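Local atomic coordinates of 3-oxo-tetronate kinase (PDB entry 5DMH), a protein that catalyses the ATP-dependent phosphorylation of 3-oxo-tetronate to 3-oxo-tetronate 4-phosphate, as a member of the four-carbon acid sugar kinase family. Residues Thr45-Thr50 / Ala78-Leu83; Asp205-Gly210 / Phe240-Ala245; Glu325-Ala330 / Glu370-Thr375. All coordinates share one frame; numbering follows the deposited sequence.

Interaction 1: residues Thr45-Thr50 / Ala78-Leu83; sequences TDLANT and ALVVAL
Leu47, Ala48 and Val80 meet through methyl groups alone, with neither a face nor an edge of any flat group taking part. The carboxylate of Asp46 and the amide of Asn49 belong to the same helical turn, but they bond elsewhere, Asp46 OD1 to Ser256 OG and Asn49 ND2 to Gln413 OE1. One branch of Val80 makes both close approaches: its CG2 lies 4.1 Å from Ala48 CB and, on the same methyl, Val80 CG2 is 4.2 Å from Leu47 CD2. The torsion accounts for this, since CG1 of Val80 stands opposite the backbone N (chi1 178°) and CG2 therefore falls on the nitrogen side, where it meets the helix. Leu47 slants across Val80 and reaches it with a single methyl, CD2. The backbones are nearest where Ala48 CA and Val80 CA are 6.7 Å apart, a spacing that fits the short side chain of Ala48. In the sugar-binding N-terminal domain this joins helix 41-53 to strand 78-82, which runs between the parallel strands 34-38 and 58-62. Leu79 and Val81 instead contact helix 90-106, so the strand alternates its side chains between two helical layers. All three touching residues are buried, and every close approach between them is methyl to methyl; the contact therefore rests on dispersion and the exclusion of water, with no directional bond to fix its register.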
ATOM      1  N   THR A  45       2.051   0.217  -5.168  1.00 17.28           N
ATOM      2  CA  THR A  45       2.805   1.234  -5.905  1.00 14.84           C
ATOM      3  C   THR A  45       3.987   1.775  -5.083  1.00 15.10           C
ATOM      4  O   THR A  45       5.043   2.068  -5.645  1.00 17.85           O
ATOM      5  CB  THR A  45       1.931   2.432  -6.433  1.00 15.48           C
ATOM      6  OG1 THR A  45       1.637   3.347  -5.375  1.00 16.66           O
ATOM      7  CG2 THR A  45       0.651   1.966  -7.129  1.00 18.55           C
ATOM      8  N   ASP A  46       3.788   1.908  -3.780  1.00 14.94           N
ATOM      9  CA  ASP A  46       4.808   2.355  -2.818  1.00 18.54           C
ATOM     10  C   ASP A  46       5.995   1.407  -2.879  1.00 18.26           C
ATOM     11  O   ASP A  46       7.111   1.813  -3.165  1.00 15.09           O
ATOM     12  CB  ASP A  46       4.163   2.388  -1.424  1.00 14.84           C
ATOM     13  CG  ASP A  46       5.119   2.755  -0.295  1.00 15.78           C
ATOM     14  OD1 ASP A  46       6.267   3.194  -0.538  1.00 17.21           O
ATOM     15  OD2 ASP A  46       4.687   2.609   0.878  1.00 18.59           O
ATOM     16  N   LEU A  47       5.743   0.123  -2.647  1.00 17.08           N
ATOM     17  CA  LEU A  47       6.786  -0.896  -2.803  1.00 19.05           C
ATOM     18  C   LEU A  47       7.459  -0.899  -4.184  1.00 21.47           C
ATOM     19  O   LEU A  47       8.683  -0.888  -4.277  1.00 17.14           O
ATOM     20  CB  LEU A  47       6.191  -2.266  -2.507  1.00 17.19           C
ATOM     21  CG  LEU A  47       7.133  -3.450  -2.747  1.00 16.03           C
ATOM     22  CD1 LEU A  47       8.390  -3.312  -1.905  1.00 19.59           C
ATOM     23  CD2 LEU A  47       6.415  -4.728  -2.451  1.00 20.07           C
ATOM     24  N   ALA A  48       6.680  -0.910  -5.266  1.00 15.73           N
ATOM     25  CA  ALA A  48       7.261  -0.925  -6.581  1.00 19.10           C
ATOM     26  C   ALA A  48       8.137   0.320  -6.788  1.00 20.66           C
ATOM     27  O   ALA A  48       9.191   0.236  -7.382  1.00 18.63           O
ATOM     28  CB  ALA A  48       6.196  -1.039  -7.669  1.00 19.14           C
ATOM     29  N   ASN A  49       7.701   1.460  -6.282  1.00 17.04           N
ATOM     30  CA  ASN A  49       8.513   2.676  -6.380  1.00 21.08           C
ATOM     31  C   ASN A  49       9.899   2.485  -5.750  1.00 20.32           C
ATOM     32  O   ASN A  49      10.920   2.837  -6.339  1.00 20.64           O
ATOM     33  CB  ASN A  49       7.768   3.829  -5.699  1.00 19.65           C
ATOM     34  CG  ASN A  49       8.544   5.147  -5.723  1.00 20.07           C
ATOM     35  OD1 ASN A  49       8.868   5.695  -6.782  1.00 21.07           O
ATOM     36  ND2 ASN A  49       8.851   5.651  -4.536  1.00 20.37           N
ATOM     37  N   THR A  50       9.916   1.954  -4.534  1.00 20.12           N
ATOM     38  CA  THR A  50      11.161   1.678  -3.839  1.00 18.51           C
ATOM     39  C   THR A  50      12.034   0.694  -4.589  1.00 17.79           C
ATOM     40  O   THR A  50      13.249   0.899  -4.698  1.00 18.49           O
ATOM     41  CB  THR A  50      10.899   1.196  -2.391  1.00 18.27           C
ATOM     42  OG1 THR A  50      10.511   2.341  -1.617  1.00 21.72           O
ATOM     43  CG2 THR A  50      12.172   0.594  -1.798  1.00 21.16           C
ATOM     44  N   ALA A  78      11.348  -7.708 -10.705  1.00 22.39           N
ATOM     45  CA  ALA A  78      10.454  -7.856  -9.566  1.00 21.14           C
ATOM     46  C   ALA A  78       9.036  -7.756 -10.031  1.00 22.01           C
ATOM     47  O   ALA A  78       8.753  -7.016 -10.965  1.00 21.88           O
ATOM     48  CB  ALA A  78      10.715  -6.770  -8.500  1.00 22.26           C
ATOM     49  N   LEU A  79       8.151  -8.506  -9.381  1.00 21.22           N
ATOM     50  CA  LEU A  79       6.727  -8.489  -9.688  1.00 19.87           C
ATOM     51  C   LEU A  79       5.998  -8.159  -8.409  1.00 21.01           C
ATOM     52  O   LEU A  79       6.302  -8.747  -7.362  1.00 19.54           O
ATOM     53  CB  LEU A  79       6.292  -9.874 -10.177  1.00 21.95           C
ATOM     54  CG  LEU A  79       6.918 -10.375 -11.484  1.00 22.95           C
ATOM     55  CD1 LEU A  79       6.555 -11.828 -11.708  1.00 23.29           C
ATOM     56  CD2 LEU A  79       6.436  -9.547 -12.631  1.00 25.91           C
ATOM     57  N   VAL A  80       5.063  -7.216  -8.473  1.00 17.93           N
ATOM     58  CA  VAL A  80       4.257  -6.831  -7.316  1.00 18.12           C
ATOM     59  C   VAL A  80       2.782  -7.076  -7.603  1.00 18.25           C
ATOM     60  O   VAL A  80       2.186  -6.398  -8.439  1.00 20.54           O
ATOM     61  CB  VAL A  80       4.424  -5.332  -6.931  1.00 16.35           C
ATOM     62  CG1 VAL A  80       3.513  -4.989  -5.730  1.00 18.42           C
ATOM     63  CG2 VAL A  80       5.887  -5.008  -6.575  1.00 16.58           C
ATOM     64  N   VAL A  81       2.210  -8.054  -6.908  1.00 18.39           N
ATOM     65  CA  VAL A  81       0.792  -8.352  -7.026  1.00 21.37           C
ATOM     66  C   VAL A  81      -0.033  -7.518  -6.037  1.00 19.85           C
ATOM     67  O   VAL A  81       0.085  -7.657  -4.822  1.00 19.28           O
ATOM     68  CB  VAL A  81       0.521  -9.872  -6.818  1.00 17.71           C
ATOM     69  CG1 VAL A  81      -0.983 -10.163  -6.899  1.00 18.83           C
ATOM     70  CG2 VAL A  81       1.310 -10.704  -7.816  1.00 20.85           C
ATOM     71  N   ALA A  82      -0.888  -6.646  -6.572  1.00 15.20           N
ATOM     72  CA  ALA A  82      -1.789  -5.850  -5.779  1.00 15.33           C
ATOM     73  C   ALA A  82      -3.087  -6.598  -5.439  1.00 15.09           C
ATOM     74  O   ALA A  82      -3.826  -7.038  -6.332  1.00 15.12           O
ATOM     75  CB  ALA A  82      -2.112  -4.574  -6.538  1.00 18.17           C
ATOM     76  N   LEU A  83      -3.334  -6.775  -4.155  1.00 14.50           N
ATOM     77  CA  LEU A  83      -4.583  -7.330  -3.643  1.00 13.68           C
ATOM     78  C   LEU A  83      -5.361  -6.263  -2.862  1.00 17.12           C
ATOM     79  O   LEU A  83      -4.761  -5.321  -2.346  1.00 18.53           O
ATOM     80  CB  LEU A  83      -4.321  -8.506  -2.702  1.00 17.38           C
ATOM     81  CG  LEU A  83      -3.497  -9.669  -3.238  1.00 17.37           C
ATOM     82  CD1 LEU A  83      -3.339 -10.769  -2.182  1.00 17.32           C
ATOM     83  CD2 LEU A  83      -4.100 -10.220  -4.546  1.00 23.93           C
TER

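Interaction 2: residues Asp205-Gly210 / Phe240-Ala245; sequences DAVARG and FTLGEA
Gly210 and Thr241 bring the two backbones closest, Gly210 CA lying 5.7 Å from Thr241 CA, within a type I turn from Val207 to Gly210, where Gly210 takes a positive phi of 103°, a conformation suited to a residue without CB. The methyl of Thr241 exploits this approach: CG2 rests 3.4 Å from Gly210 C, and the same Thr241 CG2 is 3.5 Å from Val207 O, so it touches the backbone of the turn at both of its ends. With chi1 at -66°, that methyl is anti to its own nitrogen, while OG1 sits beside the nitrogen. The hydroxyl bonds to Ala237 O one turn back in its own helix, and Thr241 OG1 also meets a water at 2.7 Å. This water donates to Val207 O at 2.9 Å, and since Val207 O already receives the turn bond from Gly210 N, the carbonyl has two partners. Beside this water bridge the side chains meet through apolar carbons. Both branches of Val207 take part: CG1 lies near Thr241 CG2 (4.1 Å) and Leu242 CG, and Val207 CG2 is 4.1 Å from Leu242 CD2, with the valine and leucine side chains set roughly perpendicular to each other. In the N-terminal domain the contact sets the short helix after the outermost strand 199-202, with its turn, against the middle of helix 236-245, which follows the neighbouring parallel strand 228-231. Helix 211-223 begins directly after Gly210 and closes one flank, where its Thr214 bonds to Gly210 O and touches both Thr241 and Ala245, while Leu242 also touches Ala233 and Ile258 in loops.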
ATOM      1  N   ASP A 205      19.332  -2.977  19.198  1.00 17.21           N
ATOM      2  CA  ASP A 205      20.727  -3.068  19.614  1.00 19.49           C
ATOM      3  C   ASP A 205      21.487  -4.159  18.846  1.00 23.79           C
ATOM      4  O   ASP A 205      22.681  -4.039  18.631  1.00 26.56           O
ATOM      5  CB  ASP A 205      20.834  -3.208  21.130  1.00 17.68           C
ATOM      6  CG  ASP A 205      20.119  -4.437  21.687  1.00 29.66           C
ATOM      7  OD1 ASP A 205      19.246  -5.028  21.021  1.00 23.97           O
ATOM      8  OD2 ASP A 205      20.443  -4.811  22.836  1.00 29.01           O
ATOM      9  N   ALA A 206      20.782  -5.178  18.358  1.00 19.62           N
ATOM     10  CA  ALA A 206      21.400  -6.121  17.429  1.00 17.25           C
ATOM     11  C   ALA A 206      21.515  -5.486  16.041  1.00 19.12           C
ATOM     12  O   ALA A 206      22.561  -5.567  15.395  1.00 20.44           O
ATOM     13  CB  ALA A 206      20.593  -7.425  17.368  1.00 18.15           C
ATOM     14  N   VAL A 207      20.428  -4.861  15.584  1.00 16.81           N
ATOM     15  CA  VAL A 207      20.417  -4.247  14.266  1.00 14.61           C
ATOM     16  C   VAL A 207      21.512  -3.190  14.150  1.00 20.65           C
ATOM     17  O   VAL A 207      22.181  -3.076  13.116  1.00 18.44           O
ATOM     18  CB  VAL A 207      19.052  -3.645  13.958  1.00 14.69           C
ATOM     19  CG1 VAL A 207      19.053  -3.065  12.553  1.00 16.38           C
ATOM     20  CG2 VAL A 207      17.970  -4.705  14.099  1.00 19.04           C
ATOM     21  N   ALA A 208      21.734  -2.459  15.242  1.00 17.64           N
ATOM     22  CA  ALA A 208      22.725  -1.392  15.249  1.00 27.02           C
ATOM     23  C   ALA A 208      24.140  -1.918  14.989  1.00 24.70           C
ATOM     24  O   ALA A 208      24.994  -1.165  14.540  1.00 28.87           O
ATOM     25  CB  ALA A 208      22.679  -0.646  16.566  1.00 20.03           C
ATOM     26  N   ARG A 209      24.375  -3.195  15.272  1.00 21.50           N
ATOM     27  CA  ARG A 209      25.691  -3.804  15.129  1.00 24.25           C
ATOM     28  C   ARG A 209      26.041  -4.251  13.696  1.00 24.16           C
ATOM     29  O   ARG A 209      27.142  -4.686  13.454  1.00 25.83           O
ATOM     30  CB  ARG A 209      25.827  -4.970  16.091  1.00 22.78           C
ATOM     31  CG  ARG A 209      25.972  -4.563  17.586  1.00 31.21           C
ATOM     32  CD  ARG A 209      26.459  -5.725  18.444  1.00 36.48           C
ATOM     33  NE  ARG A 209      25.639  -6.933  18.374  1.00 54.36           N
ATOM     34  CZ  ARG A 209      24.622  -7.213  19.190  1.00 59.81           C
ATOM     35  NH1 ARG A 209      24.271  -6.366  20.155  1.00 58.82           N
ATOM     36  NH2 ARG A 209      23.939  -8.343  19.032  1.00 42.14           N
ATOM     37  N   GLY A 210      25.111  -4.122  12.752  1.00 24.82           N
ATOM     38  CA  GLY A 210      25.390  -4.439  11.363  1.00 21.76           C
ATOM     39  C   GLY A 210      24.816  -5.776  10.912  1.00 28.99           C
ATOM     40  O   GLY A 210      24.238  -6.527  11.707  1.00 18.48           O
ATOM     41  N   PHE A 240      18.675  -1.048   5.606  1.00 19.71           N
ATOM     42  CA  PHE A 240      19.621  -1.690   4.719  1.00 21.72           C
ATOM     43  C   PHE A 240      20.299  -2.858   5.439  1.00 17.23           C
ATOM     44  O   PHE A 240      20.541  -3.906   4.832  1.00 18.32           O
ATOM     45  CB  PHE A 240      20.669  -0.717   4.181  1.00 24.56           C
ATOM     46  CG  PHE A 240      20.159   0.158   3.058  1.00 23.04           C
ATOM     47  CD1 PHE A 240      20.143  -0.311   1.755  1.00 27.09           C
ATOM     48  CD2 PHE A 240      19.716   1.440   3.312  1.00 25.83           C
ATOM     49  CE1 PHE A 240      19.687   0.490   0.715  1.00 28.11           C
ATOM     50  CE2 PHE A 240      19.260   2.245   2.275  1.00 30.45           C
ATOM     51  CZ  PHE A 240      19.250   1.763   0.983  1.00 31.31           C
ATOM     52  N   THR A 241      20.592  -2.671   6.719  1.00 18.73           N
ATOM     53  CA  THR A 241      21.169  -3.757   7.529  1.00 18.00           C
ATOM     54  C   THR A 241      20.238  -4.986   7.577  1.00 20.64           C
ATOM     55  O   THR A 241      20.679  -6.125   7.420  1.00 19.25           O
ATOM     56  CB  THR A 241      21.455  -3.268   8.959  1.00 18.85           C
ATOM     57  OG1 THR A 241      22.478  -2.273   8.905  1.00 18.33           O
ATOM     58  CG2 THR A 241      21.887  -4.429   9.876  1.00 20.04           C
ATOM     59  N   LEU A 242      18.955  -4.742   7.805  1.00 19.52           N
ATOM     60  CA  LEU A 242      17.974  -5.815   7.871  1.00 17.43           C
ATOM     61  C   LEU A 242      17.863  -6.541   6.517  1.00 18.60           C
ATOM     62  O   LEU A 242      17.867  -7.770   6.460  1.00 19.92           O
ATOM     63  CB  LEU A 242      16.617  -5.250   8.326  1.00 17.15           C
ATOM     64  CG  LEU A 242      16.487  -4.884   9.819  1.00 19.55           C
ATOM     65  CD1 LEU A 242      15.290  -3.964  10.043  1.00 17.66           C
ATOM     66  CD2 LEU A 242      16.365  -6.137  10.661  1.00 18.65           C
ATOM     67  N   GLY A 243      17.772  -5.777   5.433  1.00 19.48           N
ATOM     68  CA  GLY A 243      17.725  -6.346   4.095  1.00 19.41           C
ATOM     69  C   GLY A 243      18.892  -7.289   3.806  1.00 18.14           C
ATOM     70  O   GLY A 243      18.719  -8.421   3.349  1.00 19.98           O
ATOM     71  N   GLU A 244      20.102  -6.823   4.095  1.00 20.37           N
ATOM     72  CA  GLU A 244      21.282  -7.652   3.928  1.00 23.54           C
ATOM     73  C   GLU A 244      21.239  -8.877   4.852  1.00 19.39           C
ATOM     74  O   GLU A 244      21.538  -9.970   4.411  1.00 20.55           O
ATOM     75  CB  GLU A 244      22.557  -6.837   4.156  1.00 25.42           C
ATOM     76  CG  GLU A 244      23.815  -7.636   3.877  1.00 26.87           C
ATOM     77  CD  GLU A 244      25.106  -6.868   4.105  1.00 32.84           C
ATOM     78  OE1 GLU A 244      25.089  -5.630   4.261  1.00 30.44           O
ATOM     79  OE2 GLU A 244      26.151  -7.532   4.138  1.00 33.51           O
ATOM     80  N   ALA A 245      20.870  -8.704   6.121  1.00 19.67           N
ATOM     81  CA  ALA A 245      20.810  -9.835   7.055  1.00 22.24           C
ATOM     82  C   ALA A 245      19.803 -10.899   6.626  1.00 26.18           C
ATOM     83  O   ALA A 245      19.979 -12.097   6.911  1.00 18.40           O
ATOM     84  CB  ALA A 245      20.493  -9.363   8.430  1.00 19.56           C
TER
HETATM   85  O   HOH W   1      22.131  -0.874  11.216  1.00 23.70           O

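Interaction 3: residues Glu325-Ala330 / Glu370-Thr375; sequences EAVADA and EQCLAT. With ADP (adenosine-5'-diphosphate), chain C.
Ala328 points its CB between two side chains of the facing helix, Cys372 and Thr375, which stand one turn apart. It is near both: Ala328 CB is 3.8 Å from Thr375 CG2, and Ala328 CB lies 4.0 Å from Cys372 SG. The thiol is directed at the facing helix because SG is anti to the backbone N (chi1 179°), and it also meets a second residue, with Val327 CG1 at 4.1 Å from Cys372 SG. Thr375 turns its methyl, not its hydroxyl, toward Ala328. Its OG1 folds back along its own helix and donates to Gln371 O at 2.9 Å, tilted 31° from the carbonyl plane, while Thr375 N reaches that oxygen from the opposite face. Two bonds thus grip Gln371 O, and the one from OG1 holds the rotation that presents CG2 to the neighbouring helix. Leu321 of helix 318-322 touches both Val327 and Cys372 and extends the apolar patch. Glu370, on helix 362-382 as well, projects away from this interface in an extended chain to the nucleotide: ADP O3' donates to Glu370 OE2 at 2.7 Å, and OE1 forms a salt bridge with Lys84, so each carboxylate oxygen has a partner. The helix thus separates its chemistry in the nucleotide-binding C-terminal domain, using small apolar groups and a thiol to pack against helix 327-336 and a carboxylate oxygen to accept the bond from the ribose O3' of ADP.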
ATOM      1  N   GLU A 325     -30.000   7.824  -2.607  1.00 30.93           N
ATOM      2  CA  GLU A 325     -30.043   9.031  -3.406  1.00 30.64           C
ATOM      3  C   GLU A 325     -28.964   8.935  -4.486  1.00 28.91           C
ATOM      4  O   GLU A 325     -27.988   8.196  -4.340  1.00 30.48           O
ATOM      5  CB  GLU A 325     -29.905  10.264  -2.530  1.00 28.68           C
ATOM      6  CG  GLU A 325     -31.075  10.414  -1.564  1.00 43.48           C
ATOM      7  CD  GLU A 325     -30.832  11.456  -0.500  1.00 42.13           C
ATOM      8  OE1 GLU A 325     -29.917  12.286  -0.676  1.00 38.53           O
ATOM      9  OE2 GLU A 325     -31.561  11.441   0.517  1.00 49.09           O
ATOM     10  N   ALA A 326     -29.171   9.644  -5.588  1.00 31.08           N
ATOM     11  CA  ALA A 326     -28.345   9.471  -6.780  1.00 32.23           C
ATOM     12  C   ALA A 326     -27.031  10.251  -6.680  1.00 24.90           C
ATOM     13  O   ALA A 326     -26.750  11.116  -7.507  1.00 25.17           O
ATOM     14  CB  ALA A 326     -29.141   9.909  -8.034  1.00 37.32           C
ATOM     15  N   VAL A 327     -26.209   9.900  -5.699  1.00 24.56           N
ATOM     16  CA  VAL A 327     -25.000  10.646  -5.378  1.00 23.88           C
ATOM     17  C   VAL A 327     -23.909  10.457  -6.446  1.00 22.44           C
ATOM     18  O   VAL A 327     -23.303  11.445  -6.885  1.00 19.77           O
ATOM     19  CB  VAL A 327     -24.464  10.245  -3.991  1.00 25.35           C
ATOM     20  CG1 VAL A 327     -23.184  10.961  -3.680  1.00 23.77           C
ATOM     21  CG2 VAL A 327     -25.514  10.510  -2.912  1.00 27.87           C
ATOM     22  N   ALA A 328     -23.682   9.221  -6.892  1.00 24.27           N
ATOM     23  CA  ALA A 328     -22.693   8.994  -7.938  1.00 23.51           C
ATOM     24  C   ALA A 328     -23.063   9.706  -9.243  1.00 22.15           C
ATOM     25  O   ALA A 328     -22.190  10.287  -9.901  1.00 23.48           O
ATOM     26  CB  ALA A 328     -22.481   7.505  -8.185  1.00 23.15           C
ATOM     27  N   ASP A 329     -24.343   9.666  -9.619  1.00 20.25           N
ATOM     28  CA  ASP A 329     -24.816  10.388 -10.794  1.00 23.60           C
ATOM     29  C   ASP A 329     -24.533  11.888 -10.642  1.00 25.23           C
ATOM     30  O   ASP A 329     -24.107  12.545 -11.593  1.00 22.24           O
ATOM     31  CB  ASP A 329     -26.318  10.168 -11.022  1.00 33.44           C
ATOM     32  CG  ASP A 329     -26.664   8.738 -11.436  1.00 46.49           C
ATOM     33  OD1 ASP A 329     -25.759   7.979 -11.838  1.00 33.37           O
ATOM     34  OD2 ASP A 329     -27.868   8.385 -11.367  1.00 50.23           O
ATOM     35  N   ALA A 330     -24.750  12.426  -9.442  1.00 26.05           N
ATOM     36  CA  ALA A 330     -24.541  13.856  -9.202  1.00 31.20           C
ATOM     37  C   ALA A 330     -23.072  14.223  -9.322  1.00 25.70           C
ATOM     38  O   ALA A 330     -22.729  15.305  -9.826  1.00 22.46           O
ATOM     39  CB  ALA A 330     -25.059  14.252  -7.838  1.00 26.56           C
ATOM     40  N   GLU A 370     -16.648   3.576  -0.991  1.00 14.71           N
ATOM     41  CA  GLU A 370     -15.759   2.983  -1.956  1.00 18.34           C
ATOM     42  C   GLU A 370     -16.487   2.744  -3.271  1.00 18.54           C
ATOM     43  O   GLU A 370     -15.960   3.072  -4.333  1.00 20.70           O
ATOM     44  CB  GLU A 370     -15.183   1.648  -1.421  1.00 18.36           C
ATOM     45  CG  GLU A 370     -14.188   1.809  -0.278  1.00 21.39           C
ATOM     46  CD  GLU A 370     -13.737   0.493   0.322  1.00 20.29           C
ATOM     47  OE1 GLU A 370     -13.834  -0.548  -0.373  1.00 18.53           O
ATOM     48  OE2 GLU A 370     -13.322   0.493   1.511  1.00 18.60           O
ATOM     49  N   GLN A 371     -17.684   2.178  -3.187  1.00 19.06           N
ATOM     50  CA  GLN A 371     -18.473   1.823  -4.383  1.00 21.96           C
ATOM     51  C   GLN A 371     -18.841   3.066  -5.184  1.00 19.55           C
ATOM     52  O   GLN A 371     -18.858   3.049  -6.421  1.00 20.82           O
ATOM     53  CB  GLN A 371     -19.750   1.109  -3.959  1.00 26.95           C
ATOM     54  CG  GLN A 371     -19.542  -0.329  -3.516  1.00 40.88           C
ATOM     55  CD  GLN A 371     -20.826  -0.967  -2.978  1.00 50.07           C
ATOM     56  OE1 GLN A 371     -21.940  -0.579  -3.359  1.00 38.88           O
ATOM     57  NE2 GLN A 371     -20.670  -1.943  -2.078  1.00 55.88           N
ATOM     58  N   CYS A 372     -19.154   4.145  -4.466  1.00 17.87           N
ATOM     59  CA  CYS A 372     -19.556   5.404  -5.091  1.00 19.36           C
ATOM     60  C   CYS A 372     -18.405   5.995  -5.885  1.00 17.76           C
ATOM     61  O   CYS A 372     -18.534   6.330  -7.078  1.00 18.67           O
ATOM     62  CB  CYS A 372     -20.031   6.384  -4.025  1.00 17.82           C
ATOM     63  SG  CYS A 372     -20.531   7.980  -4.672  1.00 20.91           S
ATOM     64  N   LEU A 373     -17.251   6.075  -5.240  1.00 19.16           N
ATOM     65  CA  LEU A 373     -16.070   6.630  -5.885  1.00 15.75           C
ATOM     66  C   LEU A 373     -15.654   5.753  -7.056  1.00 14.85           C
ATOM     67  O   LEU A 373     -15.198   6.272  -8.098  1.00 17.25           O
ATOM     68  CB  LEU A 373     -14.931   6.802  -4.843  1.00 13.29           C
ATOM     69  CG  LEU A 373     -15.170   7.909  -3.818  1.00 17.61           C
ATOM     70  CD1 LEU A 373     -14.106   7.853  -2.694  1.00 18.46           C
ATOM     71  CD2 LEU A 373     -15.222   9.289  -4.436  1.00 18.42           C
ATOM     72  N   ALA A 374     -15.805   4.434  -6.910  1.00 14.15           N
ATOM     73  CA  ALA A 374     -15.455   3.520  -7.976  1.00 16.92           C
ATOM     74  C   ALA A 374     -16.411   3.704  -9.182  1.00 19.27           C
ATOM     75  O   ALA A 374     -15.989   3.683 -10.344  1.00 18.16           O
ATOM     76  CB  ALA A 374     -15.477   2.090  -7.475  1.00 16.52           C
ATOM     77  N   THR A 375     -17.698   3.869  -8.899  1.00 23.29           N
ATOM     78  CA  THR A 375     -18.677   4.163  -9.958  1.00 19.06           C
ATOM     79  C   THR A 375     -18.346   5.489 -10.683  1.00 19.60           C
ATOM     80  O   THR A 375     -18.353   5.574 -11.921  1.00 19.80           O
ATOM     81  CB  THR A 375     -20.091   4.251  -9.381  1.00 18.88           C
ATOM     82  OG1 THR A 375     -20.475   2.980  -8.876  1.00 21.40           O
ATOM     83  CG2 THR A 375     -21.100   4.738 -10.461  1.00 21.54           C
TER
HETATM   84  PB  ADP C 501      -6.440   5.068   4.111  1.00 15.16           P
HETATM   85  O1B ADP C 501      -5.415   4.953   2.987  1.00 14.52           O
HETATM   86  O2B ADP C 501      -6.432   6.457   4.726  1.00 15.66           O
HETATM   87  O3B ADP C 501      -6.362   3.936   5.124  1.00 16.15           O
HETATM   88  PA  ADP C 501      -8.754   3.825   2.818  1.00 15.91           P
HETATM   89  O1A ADP C 501      -9.415   4.273   1.574  1.00 17.02           O
HETATM   90  O2A ADP C 501      -7.927   2.587   2.869  1.00 14.95           O
HETATM   91  O3A ADP C 501      -7.901   5.089   3.390  1.00 12.58           O
HETATM   92  O5' ADP C 501      -9.830   3.588   3.984  1.00 16.92           O
HETATM   93  C5' ADP C 501     -10.765   4.590   4.360  1.00 15.23           C
HETATM   94  C4' ADP C 501     -12.111   3.926   4.632  1.00 16.66           C
HETATM   95  O4' ADP C 501     -12.949   4.828   5.337  1.00 17.38           O
HETATM   96  C3' ADP C 501     -12.835   3.566   3.341  1.00 18.61           C
HETATM   97  O3' ADP C 501     -13.577   2.339   3.488  1.00 16.92           O
HETATM   98  C2' ADP C 501     -13.760   4.729   3.166  1.00 17.46           C
HETATM   99  O2' ADP C 501     -14.821   4.457   2.275  1.00 18.03           O
HETATM  100  C1' ADP C 501     -14.155   4.986   4.600  1.00 14.30           C
HETATM  101  N9  ADP C 501     -14.690   6.336   4.740  1.00 19.02           N
HETATM  102  C8  ADP C 501     -14.218   7.467   4.162  1.00 21.63           C
HETATM  103  N7  ADP C 501     -14.979   8.523   4.485  1.00 19.87           N
HETATM  104  C5  ADP C 501     -15.963   8.049   5.285  1.00 16.97           C
HETATM  105  C6  ADP C 501     -17.122   8.638   5.956  1.00 19.38           C
HETATM  106  N6  ADP C 501     -17.311   9.968   5.830  1.00 16.08           N
HETATM  107  N1  ADP C 501     -17.900   7.832   6.703  1.00 18.33           N
HETATM  108  C2  ADP C 501     -17.663   6.510   6.828  1.00 20.13           C
HETATM  109  N3  ADP C 501     -16.629   5.877   6.226  1.00 18.13           N
HETATM  110  C4  ADP C 501     -15.776   6.605   5.445  1.00 18.79           C

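Interaction 1 is the core contact, centred about 8 Å from the centre of the chain, whereas interactions 2 and 3, both only partly buried, lie about 24 Å out, on opposite sides of it, with centres about 48 Å apart; Thr375 of interaction 3 is exposed. Interactions 1 and 2 share the sugar-binding N-terminal domain, yet one sets a helix on a strand and the other lays a turn against the middle of a helix; interaction 3, in the nucleotide-binding domain, pairs two helices. Chemistry follows place: methyls alone in the buried contact, an added water bridge in 205-210/240-245, and in 325-330/370-375 an apolar interface whose second helix also supplies Glu370 to the ADP pocket.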